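PDB 4OC9: putative O-acetylhomoserine (Thiol)-lyase from Campylobacter jejuni, which probably makes homocysteine or methionine from O-acetylhomoserine and a thiol or sulfide, as a pyridoxal-phosphate enzyme of the trans-sulfuration family. Local coordinates for residues D[343-348]-D[354-359]; D[362-367]-D[371-376]. All blocks are in the same frame, centred on the assembly; numbering follows the deposited sequence. Where two conformers were deposited one is given.

Interaction 1. Residues D[343-348]-D[354-359]; sequences LSFEAK and RRICDK
I356, on helix 350-359, and F345, on strand 342-346, meet in an apolar contact within a strand-turn-helix unit, the helix packed on one face of the sheet to which strands 342-346 and 401-405 belong. CD1 of I356 reaches the rim of the phenyl ring, 4.2 Å from F345 CE1 and near the ring plane, so the edge, not a face, receives the methyl. The branch gets there because CG1 lies anti to the carbonyl carbon (chi1 -68°) and, with CD1 anti to CA (chi2 173°), the chain is extended. The same methyl sits 4.3 Å from A347 CB, two residues on from F345. I402 of strand 401-405 touches both I356 and F345, and A421 and I422 of helix 411-422 also pack on I356.

The charged contact is of like sign: K348 NZ comes to the edge of the R355 guanidinium, 4.2 Å from NH2. R355 has a counter-charge elsewhere, since its NE forms a salt bridge with the C-terminal carboxylate of S424.

One methyl thus serves both hydrophobic partners, and neither approach is closer than ordinary van der Waals distance. The chemistry implies a light, non-directional contact, to which the two like charges probably add no attraction.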
ATOM      1  N   LEU D 343      14.938  -3.124  27.586  1.00 16.47           N
ATOM      2  CA  LEU D 343      15.516  -3.374  28.903  1.00 15.98           C
ATOM      3  C   LEU D 343      15.091  -4.777  29.335  1.00 17.62           C
ATOM      4  O   LEU D 343      14.189  -5.360  28.722  1.00 14.83           O
ATOM      5  CB  LEU D 343      15.069  -2.366  29.922  1.00 16.56           C
ATOM      6  CG  LEU D 343      13.640  -2.328  30.450  1.00 15.71           C
ATOM      7  CD1 LEU D 343      13.350  -3.534  31.319  1.00 14.93           C
ATOM      8  CD2 LEU D 343      13.472  -1.113  31.342  1.00 15.06           C
ATOM      9  N   SER D 344      15.763  -5.339  30.343  1.00 16.67           N
ATOM     10  CA  SER D 344      15.356  -6.634  30.828  1.00 17.57           C
ATOM     11  C   SER D 344      15.446  -6.597  32.331  1.00 17.10           C
ATOM     12  O   SER D 344      16.036  -5.706  32.914  1.00 17.56           O
ATOM     13  CB  SER D 344      16.178  -7.786  30.274  1.00 18.34           C
ATOM     14  OG  SER D 344      17.484  -7.733  30.754  1.00 19.90           O
ATOM     15  N   PHE D 345      14.749  -7.518  32.979  1.00 19.49           N
ATOM     16  CA  PHE D 345      14.790  -7.582  34.435  1.00 18.55           C
ATOM     17  C   PHE D 345      14.545  -9.015  34.895  1.00 18.94           C
ATOM     18  O   PHE D 345      14.012  -9.835  34.146  1.00 18.63           O
ATOM     19  CB  PHE D 345      13.784  -6.618  35.114  1.00 16.99           C
ATOM     20  CG  PHE D 345      12.340  -6.948  34.894  1.00 15.88           C
ATOM     21  CD1 PHE D 345      11.682  -7.799  35.759  1.00 15.97           C
ATOM     22  CD2 PHE D 345      11.643  -6.408  33.842  1.00 14.35           C
ATOM     23  CE1 PHE D 345      10.345  -8.095  35.566  1.00 16.26           C
ATOM     24  CE2 PHE D 345      10.317  -6.708  33.635  1.00 14.28           C
ATOM     25  CZ  PHE D 345       9.661  -7.542  34.505  1.00 15.40           C
ATOM     26  N   GLU D 346      14.908  -9.270  36.145  1.00 19.55           N
ATOM     27  CA  GLU D 346      14.742 -10.562  36.767  1.00 20.31           C
ATOM     28  C   GLU D 346      13.543 -10.572  37.693  1.00 20.92           C
ATOM     29  O   GLU D 346      13.412  -9.715  38.566  1.00 21.31           O
ATOM     30  CB  GLU D 346      16.000 -10.927  37.595  1.00 21.32           C
ATOM     31  CG  GLU D 346      17.272 -10.998  36.773  1.00 22.69           C
ATOM     32  CD  GLU D 346      17.207 -12.087  35.725  1.00 26.97           C
ATOM     33  OE1 GLU D 346      16.786 -13.210  36.086  1.00 31.89           O
ATOM     34  OE2 GLU D 346      17.609 -11.838  34.565  1.00 27.53           O
ATOM     35  N   ALA D 347      12.653 -11.538  37.490  1.00 21.59           N
ATOM     36  CA  ALA D 347      11.479 -11.694  38.340  1.00 21.18           C
ATOM     37  C   ALA D 347      11.965 -12.566  39.506  1.00 21.91           C
ATOM     38  O   ALA D 347      13.121 -12.952  39.533  1.00 17.27           O
ATOM     39  CB  ALA D 347      10.376 -12.402  37.600  1.00 22.37           C
ATOM     40  N   LYS D 348      11.097 -12.853  40.473  1.00 26.49           N
ATOM     41  CA  LYS D 348      11.473 -13.680  41.638  1.00 30.64           C
ATOM     42  C   LYS D 348      11.939 -15.046  41.172  1.00 34.05           C
ATOM     43  O   LYS D 348      12.963 -15.538  41.622  1.00 37.45           O
ATOM     44  CB  LYS D 348      10.323 -13.804  42.653  1.00 32.68           C
ATOM     45  CG  LYS D 348       9.945 -12.451  43.299  1.00 36.09           C
ATOM     46  CD  LYS D 348       8.801 -12.501  44.315  1.00 34.26           C
ATOM     47  CE  LYS D 348       7.482 -12.948  43.708  1.00 35.11           C
ATOM     48  NZ  LYS D 348       6.348 -12.873  44.671  1.00 35.37           N
ATOM     49  N   ARG D 354       6.227 -15.699  34.482  1.00 25.11           N
ATOM     50  CA  ARG D 354       5.139 -16.166  33.684  1.00 25.67           C
ATOM     51  C   ARG D 354       3.849 -15.423  34.106  1.00 24.60           C
ATOM     52  O   ARG D 354       3.044 -15.026  33.246  1.00 28.13           O
ATOM     53  CB  ARG D 354       5.041 -17.671  33.915  1.00 27.21           C
ATOM     54  CG  ARG D 354       4.377 -18.537  32.893  1.00 29.32           C
ATOM     55  CD  ARG D 354       4.358 -20.006  33.374  1.00 32.09           C
ATOM     56  NE  ARG D 354       3.197 -20.603  32.693  1.00 38.79           N
ATOM     57  CZ  ARG D 354       1.911 -20.431  33.065  1.00 44.05           C
ATOM     58  NH1 ARG D 354       0.909 -21.018  32.392  1.00 47.71           N
ATOM     59  NH2 ARG D 354       1.600 -19.653  34.104  1.00 44.74           N
ATOM     60  N   ARG D 355       3.610 -15.223  35.405  1.00 25.03           N
ATOM     61  CA  ARG D 355       2.384 -14.502  35.814  1.00 25.38           C
ATOM     62  C   ARG D 355       2.387 -13.102  35.258  1.00 22.75           C
ATOM     63  O   ARG D 355       1.349 -12.592  34.864  1.00 28.32           O
ATOM     64  CB  ARG D 355       2.154 -14.427  37.327  1.00 28.95           C
ATOM     65  CG  ARG D 355       1.744 -15.731  37.980  1.00 32.28           C
ATOM     66  CD  ARG D 355       1.315 -15.540  39.436  1.00 34.68           C
ATOM     67  NE  ARG D 355       2.346 -14.906  40.265  1.00 39.99           N
ATOM     68  CZ  ARG D 355       3.372 -15.546  40.839  1.00 46.05           C
ATOM     69  NH1 ARG D 355       3.568 -16.841  40.637  1.00 51.77           N
ATOM     70  NH2 ARG D 355       4.246 -14.874  41.577  1.00 47.19           N
ATOM     71  N   ILE D 356       3.556 -12.480  35.278  1.00 19.36           N
ATOM     72  CA  ILE D 356       3.720 -11.138  34.772  1.00 17.22           C
ATOM     73  C   ILE D 356       3.335 -11.099  33.307  1.00 15.37           C
ATOM     74  O   ILE D 356       2.520 -10.267  32.912  1.00 16.06           O
ATOM     75  CB  ILE D 356       5.160 -10.636  34.967  1.00 16.65           C
ATOM     76  CG1 ILE D 356       5.461 -10.446  36.460  1.00 15.88           C
ATOM     77  CG2 ILE D 356       5.337  -9.282  34.299  1.00 16.12           C
ATOM     78  CD1 ILE D 356       6.894 -10.106  36.763  1.00 16.33           C
ATOM     79  N   CYS D 357       3.929 -11.961  32.500  1.00 16.97           N
ATOM     80  CA  CYS D 357       3.601 -12.009  31.064  1.00 19.13           C
ATOM     81  C   CYS D 357       2.115 -12.252  30.796  1.00 19.86           C
ATOM     82  O   CYS D 357       1.560 -11.701  29.855  1.00 22.17           O
ATOM     83  CB  CYS D 357       4.355 -13.091  30.346  1.00 19.92           C
ATOM     84  SG  CYS D 357       6.106 -12.824  30.285  1.00 20.95           S
ATOM     85  N   ASP D 358       1.464 -13.026  31.657  1.00 19.88           N
ATOM     86  CA  ASP D 358       0.048 -13.311  31.507  1.00 22.47           C
ATOM     87  C   ASP D 358      -0.906 -12.229  32.089  1.00 20.85           C
ATOM     88  O   ASP D 358      -2.109 -12.243  31.801  1.00 24.03           O
ATOM     89  CB  ASP D 358      -0.256 -14.703  32.117  1.00 25.65           C
ATOM     90  CG  ASP D 358       0.464 -15.888  31.364  1.00 31.63           C
ATOM     91  OD1 ASP D 358       1.062 -15.718  30.278  1.00 35.20           O
ATOM     92  OD2 ASP D 358       0.414 -17.031  31.854  1.00 33.77           O
ATOM     93  N   LYS D 359      -0.358 -11.279  32.852  0.50 19.79           N
ATOM     94  CA  LYS D 359      -1.158 -10.209  33.486  0.50 19.67           C
ATOM     95  C   LYS D 359      -1.150  -8.822  32.904  0.50 18.51           C
ATOM     96  O   LYS D 359      -2.018  -8.016  33.257  0.50 18.21           O
ATOM     97  CB  LYS D 359      -0.497  -9.703  34.759  0.50 18.83           C
ATOM     98  CG  LYS D 359      -1.517  -9.262  35.764  0.50 19.66           C
ATOM     99  CD  LYS D 359      -2.030 -10.415  36.618  0.50 19.16           C
ATOM    100  CE  LYS D 359      -3.062  -9.919  37.669  0.50 18.08           C
ATOM    101  NZ  LYS D 359      -4.377  -9.670  37.037  0.50 17.09           N
TER

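Interaction 2. Residues D[362-367]-D[371-376]; sequences LFLLAA and DSKSLI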
ATOM      1  N   LEU D 362      -1.139  -3.423  28.945  1.00 18.12           N
ATOM      2  CA  LEU D 362      -0.577  -2.472  27.973  1.00 16.24           C
ATOM      3  C   LEU D 362       0.641  -3.088  27.310  1.00 16.27           C
ATOM      4  O   LEU D 362       0.848  -2.897  26.118  1.00 19.59           O
ATOM      5  CB  LEU D 362      -0.228  -1.120  28.583  1.00 15.58           C
ATOM      6  CG  LEU D 362      -1.412  -0.317  29.090  1.00 16.07           C
ATOM      7  CD1 LEU D 362      -0.895   0.987  29.673  1.00 15.26           C
ATOM      8  CD2 LEU D 362      -2.407  -0.055  27.956  1.00 15.12           C
ATOM      9  N   PHE D 363       1.487  -3.743  28.090  1.00 14.68           N
ATOM     10  CA  PHE D 363       2.620  -4.421  27.524  1.00 13.07           C
ATOM     11  C   PHE D 363       1.982  -5.629  26.851  1.00 12.96           C
ATOM     12  O   PHE D 363       1.301  -6.434  27.490  1.00 12.52           O
ATOM     13  CB  PHE D 363       3.636  -4.811  28.563  1.00 13.02           C
ATOM     14  CG  PHE D 363       4.454  -3.659  29.063  1.00 13.35           C
ATOM     15  CD1 PHE D 363       3.986  -2.810  30.054  1.00 12.98           C
ATOM     16  CD2 PHE D 363       5.727  -3.456  28.572  1.00 12.48           C
ATOM     17  CE1 PHE D 363       4.777  -1.780  30.532  1.00 12.10           C
ATOM     18  CE2 PHE D 363       6.488  -2.407  29.029  1.00 11.93           C
ATOM     19  CZ  PHE D 363       5.999  -1.556  30.000  1.00 11.00           C
ATOM     20  N   LEU D 364       2.155  -5.716  25.537  1.00 11.97           N
ATOM     21  CA  LEU D 364       1.590  -6.794  24.776  1.00 12.19           C
ATOM     22  C   LEU D 364       2.562  -7.948  24.655  1.00 13.29           C
ATOM     23  O   LEU D 364       3.707  -7.778  24.231  1.00 13.72           O
ATOM     24  CB  LEU D 364       1.233  -6.293  23.375  1.00 11.92           C
ATOM     25  CG  LEU D 364       0.291  -5.103  23.318  1.00 11.14           C
ATOM     26  CD1 LEU D 364       0.077  -4.645  21.906  1.00 11.32           C
ATOM     27  CD2 LEU D 364      -1.039  -5.433  23.959  1.00 11.60           C
ATOM     28  N   LEU D 365       2.096  -9.136  25.028  1.00 14.16           N
ATOM     29  CA  LEU D 365       2.901 -10.332  24.954  1.00 14.51           C
ATOM     30  C   LEU D 365       3.090 -10.611  23.467  1.00 15.05           C
ATOM     31  O   LEU D 365       2.162 -11.034  22.783  1.00 13.11           O
ATOM     32  CB  LEU D 365       2.201 -11.508  25.618  1.00 15.15           C
ATOM     33  CG  LEU D 365       2.969 -12.827  25.545  1.00 15.09           C
ATOM     34  CD1 LEU D 365       4.339 -12.678  26.187  1.00 14.97           C
ATOM     35  CD2 LEU D 365       2.183 -13.908  26.249  1.00 15.68           C
ATOM     36  N   ALA D 366       4.309 -10.380  22.996  1.00 15.81           N
ATOM     37  CA  ALA D 366       4.655 -10.562  21.618  1.00 15.50           C
ATOM     38  C   ALA D 366       6.167 -10.615  21.415  1.00 18.63           C
ATOM     39  O   ALA D 366       6.954 -10.301  22.313  1.00 17.01           O
ATOM     40  CB  ALA D 366       4.097  -9.414  20.843  1.00 17.26           C
ATOM     41  N   ALA D 367       6.560 -10.994  20.210  1.00 21.45           N
ATOM     42  CA  ALA D 367       7.954 -11.119  19.890  1.00 25.05           C
ATOM     43  C   ALA D 367       8.384 -10.139  18.839  1.00 23.19           C
ATOM     44  O   ALA D 367       8.464 -10.465  17.655  1.00 27.58           O
ATOM     45  CB  ALA D 367       8.276 -12.548  19.422  1.00 25.83           C
ATOM     46  N   ASP D 371       8.360  -1.223  18.788  1.00 14.99           N
ATOM     47  CA  ASP D 371       6.996  -0.868  18.327  1.00 15.31           C
ATOM     48  C   ASP D 371       6.574   0.321  19.219  1.00 16.18           C
ATOM     49  O   ASP D 371       7.111   0.545  20.317  1.00 13.16           O
ATOM     50  CB  ASP D 371       6.046  -2.091  18.471  1.00 14.81           C
ATOM     51  CG  ASP D 371       4.632  -1.865  17.912  1.00 14.20           C
ATOM     52  OD1 ASP D 371       4.232  -0.730  17.611  1.00 13.38           O
ATOM     53  OD2 ASP D 371       3.915  -2.877  17.717  1.00 14.77           O
ATOM     54  N   SER D 372       5.658   1.115  18.709  1.00 16.61           N
ATOM     55  CA  SER D 372       5.164   2.261  19.457  1.00 16.04           C
ATOM     56  C   SER D 372       4.346   1.745  20.650  1.00 15.81           C
ATOM     57  O   SER D 372       4.138   2.481  21.632  1.00 16.28           O
ATOM     58  CB  SER D 372       4.349   3.131  18.542  1.00 16.01           C
ATOM     59  OG  SER D 372       3.377   2.319  17.915  1.00 17.33           O
ATOM     60  N   LYS D 373       3.867   0.495  20.552  1.00 14.27           N
ATOM     61  CA  LYS D 373       3.124  -0.133  21.642  1.00 13.55           C
ATOM     62  C   LYS D 373       4.126  -0.932  22.428  1.00 12.57           C
ATOM     63  O   LYS D 373       4.977  -1.610  21.853  1.00 11.32           O
ATOM     64  CB  LYS D 373       1.991  -1.058  21.213  1.00 15.14           C
ATOM     65  CG  LYS D 373       0.732  -0.411  20.653  1.00 15.95           C
ATOM     66  CD  LYS D 373       0.899   0.237  19.299  1.00 17.68           C
ATOM     67  CE  LYS D 373       1.077  -0.796  18.198  1.00 16.95           C
ATOM     68  NZ  LYS D 373       1.308  -0.124  16.885  1.00 17.12           N
ATOM     69  N   SER D 374       4.035  -0.848  23.750  1.00 11.64           N
ATOM     70  CA  SER D 374       4.952  -1.572  24.612  1.00 12.64           C
ATOM     71  C   SER D 374       4.767  -3.077  24.482  1.00 12.10           C
ATOM     72  O   SER D 374       3.647  -3.540  24.407  1.00 13.68           O
ATOM     73  CB  SER D 374       4.833  -1.137  26.068  1.00 12.05           C
ATOM     74  OG  SER D 374       5.213   0.216  26.183  1.00 13.63           O
ATOM     75  N   LEU D 375       5.870  -3.805  24.496  1.00 11.63           N
ATOM     76  CA  LEU D 375       5.833  -5.252  24.363  1.00 13.30           C
ATOM     77  C   LEU D 375       6.600  -6.000  25.453  1.00 13.22           C
ATOM     78  O   LEU D 375       7.533  -5.475  26.087  1.00 13.31           O
ATOM     79  CB  LEU D 375       6.478  -5.653  23.041  1.00 13.77           C
ATOM     80  CG  LEU D 375       5.995  -4.914  21.798  1.00 13.56           C
ATOM     81  CD1 LEU D 375       6.766  -5.392  20.592  1.00 13.71           C
ATOM     82  CD2 LEU D 375       4.502  -5.072  21.581  1.00 13.53           C
ATOM     83  N   ILE D 376       6.203  -7.250  25.657  1.00 14.35           N
ATOM     84  CA  ILE D 376       6.827  -8.089  26.682  1.00 15.48           C
ATOM     85  C   ILE D 376       7.003  -9.507  26.221  1.00 15.70           C
ATOM     86  O   ILE D 376       6.210  -9.999  25.448  1.00 18.75           O
ATOM     87  CB  ILE D 376       5.998  -8.045  27.986  1.00 16.73           C
ATOM     88  CG1 ILE D 376       6.658  -8.896  29.081  1.00 17.82           C
ATOM     89  CG2 ILE D 376       4.575  -8.515  27.759  1.00 15.56           C
ATOM     90  CD1 ILE D 376       6.068  -8.732  30.476  1.00 16.73           C
TER
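S374 CB lies over one face of the F363 ring, in a CH-pi contact 3.8 Å from the ring centroid and shifted toward the CD2-CE2 rim, while L375 O sits in the ring plane at the edge, 3.7 Å from CD2. L414 and L418 of helix 411-422 also pack on F363. The phenylalanine leads into a short parallel beta pairing, in which strand 364-365 runs beside strand 375-377 at the margin of the mixed C-terminal sheet.

Three backbone hydrogen bonds hold the two together: L364 N to S374 O (2.9 Å), I376 N to L364 O (2.9 Å) and A366 N to I376 O (3.1 Å). L364 is therefore gripped through both its amide and its carbonyl.

L364 and L375 put their side chains on one face of the sheet, with L375 CD2 3.9 Å from L364 CB. L365 and I376 occupy the other face, where I376 CG2 also meets F363 CB at 3.9 Å. K373, bent at chi2 and chi3, brings NZ to D371 OD1 in a salt bridge whose hydrogen bond is weak; its stronger partner is E287 of the third subunit, while S374 OG is hydrogen-bonded to E409 OE1 and G407 N. I23 of the third subunit packs on L364, and L365 O is hydrogen-bonded to N34 ND2 of the second subunit.

L365 CD1 rests 3.4 Å from I376 O.

In the fold
From the N terminus, the chain runs along strand 342-346 and after a short turn enters helix 350-359, whose second half comes back against the strand to close interaction 1. It then passes into strand 364-365, and the loop 366-374 carries it round to strand 375-377, which runs parallel to 364-365 and closes interaction 2. The two loops follow one another in series, neither nesting nor crossing. Both reach the same five-stranded sheet, in which strand 401-405 separates 342-346 from 375-377. Helix 350-359 joins them directly: I356 CG2 packs on I376 CD1 at 3.9 Å, and C357 touches both I376 and L365. Both regions also meet the second subunit, so this part of the fold borders a subunit interface.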